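Local coordinates for 6-phosphofructokinase isozyme 2 (Escherichia coli, PDB 3N1C), which catalyses the ATP-dependent phosphorylation of fructose 6-phosphate to fructose 1,6-bisphosphate, the committing step of glycolysis, and works as a magnesium-dependent homodimer, at residues 182-187 with 219-224; 239-244 with 275-280; 249-254 with 285-290. One frame throughout, in Å; residues are numbered along the deposited sequence.

Contact 1: residues 182-187 with 219-224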
# COMPACT_ATOMS: atom_id res chain seq x y z
N GLU A 182 31.13 -24.86 7.26
CA GLU A 182 30.73 -25.38 8.56
C GLU A 182 29.23 -25.27 8.79
O GLU A 182 28.61 -26.17 9.36
CB GLU A 182 31.49 -24.66 9.68
CG GLU A 182 32.97 -24.98 9.74
CD GLU A 182 33.27 -26.28 10.47
OE1 GLU A 182 34.38 -26.83 10.28
OE2 GLU A 182 32.40 -26.74 11.23
N LEU A 183 28.65 -24.16 8.36
CA LEU A 183 27.25 -23.87 8.65
C LEU A 183 26.73 -22.88 7.62
O LEU A 183 27.42 -21.91 7.29
CB LEU A 183 27.13 -23.24 10.03
CG LEU A 183 25.88 -23.39 10.91
CD1 LEU A 183 25.71 -22.15 11.79
CD2 LEU A 183 24.62 -23.66 10.12
N VAL A 184 25.54 -23.13 7.08
CA VAL A 184 24.82 -22.11 6.33
C VAL A 184 23.38 -22.01 6.83
O VAL A 184 22.84 -22.98 7.36
CB VAL A 184 24.84 -22.36 4.82
CG1 VAL A 184 26.28 -22.31 4.30
CG2 VAL A 184 24.19 -23.69 4.48
N LYS A 185 22.77 -20.84 6.67
CA LYS A 185 21.43 -20.60 7.19
C LYS A 185 20.52 -19.97 6.14
O LYS A 185 20.16 -18.80 6.25
CB LYS A 185 21.48 -19.72 8.45
CG LYS A 185 20.15 -19.63 9.21
CD LYS A 185 20.09 -18.42 10.15
CE LYS A 185 20.22 -17.10 9.39
NZ LYS A 185 19.17 -16.96 8.34
N PRO A 186 20.11 -20.75 5.13
CA PRO A 186 19.21 -20.20 4.11
C PRO A 186 17.78 -20.14 4.63
O PRO A 186 17.39 -20.98 5.44
CB PRO A 186 19.27 -21.23 2.97
CG PRO A 186 20.03 -22.43 3.52
CD PRO A 186 20.34 -22.19 4.97
N ASN A 187 17.01 -19.15 4.18
CA ASN A 187 15.57 -19.22 4.35
C ASN A 187 15.00 -20.11 3.26
O ASN A 187 15.74 -20.58 2.39
CB ASN A 187 14.92 -17.83 4.34
CG ASN A 187 15.07 -17.12 3.00
OD1 ASN A 187 15.26 -17.75 1.96
ND2 ASN A 187 14.98 -15.79 3.02
N LYS A 219 28.63 -28.73 6.10
CA LYS A 219 28.59 -29.70 7.18
C LYS A 219 27.25 -29.65 7.90
O LYS A 219 26.74 -30.67 8.38
CB LYS A 219 29.72 -29.44 8.17
CG LYS A 219 31.12 -29.46 7.56
CD LYS A 219 32.18 -29.36 8.64
CE LYS A 219 33.57 -29.24 8.05
NZ LYS A 219 33.84 -30.34 7.07
N ARG A 220 26.68 -28.45 7.98
CA ARG A 220 25.39 -28.25 8.63
C ARG A 220 24.56 -27.26 7.84
O ARG A 220 25.09 -26.27 7.34
CB ARG A 220 25.60 -27.70 10.04
CG ARG A 220 26.44 -28.58 10.93
CD ARG A 220 26.96 -27.81 12.13
NE ARG A 220 27.99 -28.57 12.82
CZ ARG A 220 29.27 -28.57 12.46
NH1 ARG A 220 29.68 -27.84 11.44
NH2 ARG A 220 30.14 -29.30 13.14
N VAL A 221 23.27 -27.54 7.73
CA VAL A 221 22.35 -26.59 7.11
C VAL A 221 21.20 -26.32 8.08
O VAL A 221 20.49 -27.24 8.47
CB VAL A 221 21.76 -27.14 5.80
CG1 VAL A 221 20.73 -26.17 5.24
CG2 VAL A 221 22.87 -27.41 4.78
N VAL A 222 21.04 -25.07 8.48
CA VAL A 222 19.92 -24.69 9.33
C VAL A 222 18.99 -23.79 8.54
O VAL A 222 19.36 -22.66 8.18
CB VAL A 222 20.36 -23.98 10.62
CG1 VAL A 222 19.14 -23.55 11.44
CG2 VAL A 222 21.26 -24.89 11.45
N VAL A 223 17.80 -24.29 8.22
CA VAL A 223 16.86 -23.52 7.43
C VAL A 223 16.00 -22.67 8.36
O VAL A 223 15.28 -23.19 9.21
CB VAL A 223 15.97 -24.43 6.57
CG1 VAL A 223 15.19 -23.60 5.56
CG2 VAL A 223 16.81 -25.48 5.85
N SER A 224 16.10 -21.35 8.22
CA SER A 224 15.26 -20.46 9.00
C SER A 224 13.86 -20.46 8.41
O SER A 224 13.70 -20.31 7.19
CB SER A 224 15.83 -19.04 9.00
OG SER A 224 16.04 -18.61 7.67
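Arg220 turns the edge of its flat guanidinium group to Glu182. Arg220 NH1 bonds to the backbone O of Glu182 at 2.9 Å, with that oxygen nearly in the guanidinium plane. Arg220 NH1 also forms a salt bridge with Glu182 OE2, again at 2.9 Å. It reaches the carboxylate on the anti side, out of the carboxylate plane, and the two planes are 21° apart. This double grip closes one end of a parallel strand pair, linked through helices in a beta-alpha-beta crossover of the ribokinase-like fold. Arg162 also bridges OE2, and the two arginines would probably favour the ionised carboxylate. A leucine in place of Arg220 would have no NH1, and the Glu182 carbonyl and carboxylate would probably both lose a partner. The CD and CE carbons of Lys219 pack against that carboxylate.

Along the strands, Val184 N bonds to Arg220 O, and Val222 N to Val184 O at 3.0 Å and 170°. Leu183 CD2 packs on Val222 CG2 at 3.8 Å, on the side covered by helices 254-267 and 272-288. Val184 and Pro186 lean on Val221, whose side chain also touches helix 204-214. Lys185, Pro186, Asn187 and Ser224 belong to ATP sites shared between the subunits of the dimer. Asn187 OD1 caps the next helix at Glu190 N, while Asn187 CA lies 3.4 Å from Ser224 OG.

Contact 2: residues 239-244 with 275-280; sequences IQVVPP and MVRFGV
Val241 is the main bump on the strand, and it fills a hollow on helix 275-280. The hollow is bounded by Val276, Arg277 and Val280. The two branches of Val241 divide it between them. Val241 CG2 presses on Val276 CG1 at 3.6 Å. Val241 CG2 also meets the first part of the Arg277 chain, 3.9 Å from Arg277 CG. Val241 CG1 goes the other way and lies 4.0 Å from Val280 CB. Arg277 crosses Val241 at about a right angle, so its aliphatic part forms a wall of the hollow. Its charged end has a partner in Glu273, one turn back on the same helix.

Ile239 and Pro243 sit before and after this central bump. The short branch of Ile239, CG2, slides past Val276, with CG2 to CG2 at 4.0 Å. Pro243 offers its ring to the far end of the patch. Val280 CG1 lies over the ring, 3.9 Å from Pro243 CG. Val280 CG1 is anti to its own backbone N (chi1 171°), which sends this branch to the proline while CG2 turns to Val241 CB. Val276 and Val280 are one helical turn apart and present a nearly continuous apolar ridge to the strand.

The strand and helix axes are 8.4 Å apart and nearly parallel, at 20°. Leu307 of helix 297-307 also touches Val241. Val242 points away from the helix and packs on Val242 of the second subunit. Val280 itself belongs to an ATP site shared across the dimer, and Pro243 touches Ser284, another residue of that site. This is alpha/beta layer packing, a helix lying along strand 238-241, an outermost strand within this chain of the antiparallel sheet that also holds 221-224 and 230-233, beside the nucleotide site of a PfkB-family kinase.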
# COMPACT_ATOMS: atom_id res chain seq x y z
N ILE A 239 16.77 -31.96 13.23
CA ILE A 239 15.86 -31.44 14.26
C ILE A 239 15.16 -30.17 13.81
O ILE A 239 15.78 -29.27 13.22
CB ILE A 239 16.58 -31.18 15.60
CG1 ILE A 239 15.57 -30.72 16.65
CG2 ILE A 239 17.66 -30.14 15.42
CD1 ILE A 239 16.17 -30.42 18.01
N GLN A 240 13.86 -30.09 14.09
CA GLN A 240 13.12 -28.86 13.89
C GLN A 240 12.67 -28.31 15.23
O GLN A 240 12.15 -29.05 16.07
CB GLN A 240 11.91 -29.07 12.97
CG GLN A 240 11.17 -27.76 12.67
CD GLN A 240 10.01 -27.92 11.71
OE1 GLN A 240 9.88 -28.95 11.04
NE2 GLN A 240 9.15 -26.90 11.63
N VAL A 241 12.87 -27.02 15.41
CA VAL A 241 12.55 -26.35 16.66
C VAL A 241 11.63 -25.18 16.39
O VAL A 241 11.93 -24.34 15.53
CB VAL A 241 13.83 -25.80 17.34
CG1 VAL A 241 13.48 -25.12 18.66
CG2 VAL A 241 14.85 -26.91 17.54
N VAL A 242 10.51 -25.13 17.10
CA VAL A 242 9.58 -24.00 17.03
C VAL A 242 9.74 -23.21 18.33
O VAL A 242 9.83 -23.79 19.41
CB VAL A 242 8.12 -24.48 16.86
CG1 VAL A 242 7.65 -25.24 18.09
CG2 VAL A 242 7.19 -23.31 16.55
N PRO A 243 9.79 -21.87 18.22
CA PRO A 243 9.90 -21.08 19.46
C PRO A 243 8.61 -21.16 20.27
O PRO A 243 7.58 -21.57 19.74
CB PRO A 243 10.09 -19.64 18.96
CG PRO A 243 9.97 -19.67 17.48
CD PRO A 243 9.64 -21.04 17.02
N PRO A 244 8.67 -20.75 21.55
CA PRO A 244 7.47 -20.67 22.38
C PRO A 244 6.57 -19.56 21.86
O PRO A 244 7.06 -18.68 21.15
CB PRO A 244 8.02 -20.25 23.75
CG PRO A 244 9.50 -20.35 23.66
CD PRO A 244 9.85 -20.21 22.22
N MET A 275 22.53 -26.56 19.22
CA MET A 275 22.82 -25.46 18.30
C MET A 275 21.56 -24.84 17.69
O MET A 275 21.41 -23.62 17.65
CB MET A 275 23.77 -25.92 17.20
CG MET A 275 24.18 -24.82 16.25
SD MET A 275 25.09 -25.43 14.82
CE MET A 275 23.73 -25.92 13.76
N VAL A 276 20.66 -25.68 17.21
CA VAL A 276 19.42 -25.19 16.62
C VAL A 276 18.48 -24.56 17.66
O VAL A 276 17.89 -23.51 17.41
CB VAL A 276 18.71 -26.28 15.83
CG1 VAL A 276 17.38 -25.76 15.26
CG2 VAL A 276 19.62 -26.76 14.71
N ARG A 277 18.35 -25.19 18.82
CA ARG A 277 17.54 -24.63 19.90
C ARG A 277 18.04 -23.25 20.33
O ARG A 277 17.25 -22.34 20.55
CB ARG A 277 17.53 -25.56 21.11
CG ARG A 277 16.64 -26.77 20.96
CD ARG A 277 16.77 -27.69 22.17
NE ARG A 277 15.77 -28.75 22.16
CZ ARG A 277 15.79 -29.80 22.96
NH1 ARG A 277 14.83 -30.71 22.89
NH2 ARG A 277 16.78 -29.95 23.83
N PHE A 278 19.36 -23.10 20.46
CA PHE A 278 19.94 -21.84 20.91
C PHE A 278 19.79 -20.77 19.82
O PHE A 278 19.61 -19.59 20.12
CB PHE A 278 21.40 -22.02 21.30
CG PHE A 278 21.94 -20.93 22.18
CD1 PHE A 278 21.38 -20.69 23.43
CD2 PHE A 278 23.02 -20.16 21.79
CE1 PHE A 278 21.88 -19.69 24.25
CE2 PHE A 278 23.52 -19.17 22.60
CZ PHE A 278 22.95 -18.93 23.84
N GLY A 279 19.88 -21.19 18.57
CA GLY A 279 19.67 -20.28 17.45
C GLY A 279 18.24 -19.77 17.42
O GLY A 279 18.00 -18.58 17.22
N VAL A 280 17.29 -20.68 17.62
CA VAL A 280 15.88 -20.31 17.64
C VAL A 280 15.58 -19.42 18.84
O VAL A 280 14.88 -18.42 18.73
CB VAL A 280 14.95 -21.55 17.62
CG1 VAL A 280 13.51 -21.15 17.84
CG2 VAL A 280 15.09 -22.29 16.29

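Contact 3: residues 249-254 with 285-290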
# COMPACT_ATOMS: atom_id res chain seq x y z
N GLN A 249 7.52 -8.59 17.84
CA GLN A 249 7.23 -7.21 17.46
C GLN A 249 8.04 -6.74 16.26
O GLN A 249 7.52 -6.06 15.38
CB GLN A 249 7.43 -6.28 18.66
CG GLN A 249 6.81 -6.81 19.94
CD GLN A 249 6.20 -5.72 20.80
OE1 GLN A 249 6.54 -4.55 20.67
NE2 GLN A 249 5.29 -6.12 21.69
N SER A 250 9.32 -7.11 16.22
CA SER A 250 10.15 -6.79 15.07
C SER A 250 11.11 -7.93 14.74
O SER A 250 11.86 -8.39 15.60
CB SER A 250 10.93 -5.50 15.30
OG SER A 250 11.71 -5.19 14.15
N THR A 251 11.00 -8.40 13.54
CA THR A 251 11.79 -9.46 13.00
C THR A 251 13.22 -9.05 12.68
O THR A 251 14.03 -9.87 12.45
CB THR A 251 11.10 -9.97 11.76
OG1 THR A 251 10.98 -11.36 11.88
CG2 THR A 251 11.83 -9.62 10.54
N VAL A 252 13.49 -7.78 12.60
CA VAL A 252 14.83 -7.41 12.25
C VAL A 252 15.81 -7.72 13.37
O VAL A 252 15.50 -7.61 14.51
CB VAL A 252 14.95 -6.00 11.61
CG1 VAL A 252 13.60 -5.38 11.36
CG2 VAL A 252 15.84 -5.16 12.38
N GLY A 253 16.97 -8.18 13.02
CA GLY A 253 17.92 -8.63 14.00
C GLY A 253 17.80 -10.09 14.38
O GLY A 253 18.69 -10.58 15.00
N ALA A 254 16.73 -10.76 13.97
CA ALA A 254 16.55 -12.20 14.19
C ALA A 254 17.57 -13.11 13.46
O ALA A 254 18.07 -14.07 14.05
CB ALA A 254 15.13 -12.62 13.84
N ALA A 285 14.34 -14.25 20.83
CA ALA A 285 14.62 -13.18 21.78
C ALA A 285 14.77 -11.83 21.07
O ALA A 285 14.33 -10.80 21.59
CB ALA A 285 15.87 -13.49 22.61
N ALA A 286 15.41 -11.82 19.91
CA ALA A 286 15.58 -10.58 19.16
C ALA A 286 14.23 -10.00 18.75
O ALA A 286 14.01 -8.78 18.84
CB ALA A 286 16.46 -10.79 17.94
N THR A 287 13.31 -10.86 18.33
CA THR A 287 12.03 -10.39 17.82
C THR A 287 11.06 -9.99 18.93
O THR A 287 9.97 -9.49 18.67
CB THR A 287 11.36 -11.41 16.85
OG1 THR A 287 10.78 -12.48 17.60
CG2 THR A 287 12.38 -11.98 15.89
N LEU A 288 11.46 -10.22 20.18
CA LEU A 288 10.70 -9.74 21.33
C LEU A 288 10.78 -8.22 21.40
O LEU A 288 9.86 -7.56 21.88
CB LEU A 288 11.27 -10.30 22.63
CG LEU A 288 11.05 -11.76 23.01
CD1 LEU A 288 11.83 -12.06 24.28
CD2 LEU A 288 9.57 -12.04 23.22
N ASN A 289 11.90 -7.67 20.93
CA ASN A 289 12.14 -6.24 20.98
C ASN A 289 11.72 -5.52 19.71
O ASN A 289 11.86 -6.04 18.61
CB ASN A 289 13.62 -5.96 21.25
CG ASN A 289 14.19 -6.84 22.35
OD1 ASN A 289 13.60 -6.96 23.43
ND2 ASN A 289 15.34 -7.45 22.09
N GLN A 290 11.20 -4.31 19.87
CA GLN A 290 10.80 -3.51 18.73
C GLN A 290 12.06 -2.99 18.05
O GLN A 290 13.13 -2.95 18.65
CB GLN A 290 9.93 -2.33 19.16
CG GLN A 290 8.77 -2.72 20.07
CD GLN A 290 7.83 -1.56 20.33
OE1 GLN A 290 7.80 -0.59 19.58
NE2 GLN A 290 7.06 -1.66 21.40
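Thr287 packs its side chain against the loop 249-254. Its CB and CG2 share Ser250 O, which lies 3.3 Å from Thr287 CB. The methyl CG2 is anti to the carbonyl carbon and also reaches across to Ala254 CB. Thr287 CG2 and Ala254 CB are 3.5 Å apart, a close fit for two methyl groups. The hydroxyl OG1 takes the place between the backbone N and the carbonyl carbon (chi1 77°). There it turns back to its own helix and bonds to Ser284 O.

The backbone of Thr287 does as much. Thr287 O accepts a bond from Gln249 N at 2.7 Å, nearly straight at 164°. Ser250 N gives Thr287 O a weak second bond, at 3.5 Å. Thr287 CA points its hydrogen at Ser250 O, 3.0 Å away. The loop thus takes up the Thr287 carbonyl. Farther out, Gln249 CG lies 3.7 Å from Leu288 O. The side chains of Gln249 and Gln290 cross at the surface.

At the other end, Ala286 CB faces Gly253 O at 3.7 Å. Thr251 to Ala254 form a type II turn, and the backbone of Gly253 (phi 88°) would jam a CB against the preceding carbonyl. Ser250, Val252, Ala286 and Asn289 all belong to the potassium site, which Gly291 and Arg293 help to complete. Ser250 OG bonds to Gly291 O and Gln103 NE2. The turn runs into helix 254-267, which carries Asp256, probably the catalytic base as in related kinases. The contact therefore lies between the start of helix 254-267 and the end of helix 272-288, with strand 103-107 touching Val252 and helix 297-307 against Ala285 and Leu288.

Overall arrangement
The contacts follow the chain from 182 to 290. Contact 1 closes before contact 2 opens, while the segments of contacts 2 and 3 alternate. Contacts 1 and 2 have centres 13 Å apart and touch, with Met275 CE 3.5 Å from Val222 CG2. They use the two outer strands, 221-224 and 238-241, of one antiparallel sheet. Contacts 2 and 3 share helix 272-288, with centres 16 Å apart. Contacts 1 and 3 have centres 20 Å apart and do not touch. The sheet and this helix thus connect the ATP-binding residues of contacts 1 and 2 with the potassium site of contact 3, which is consistent with nucleotide and cation being held by neighbouring parts of one framework.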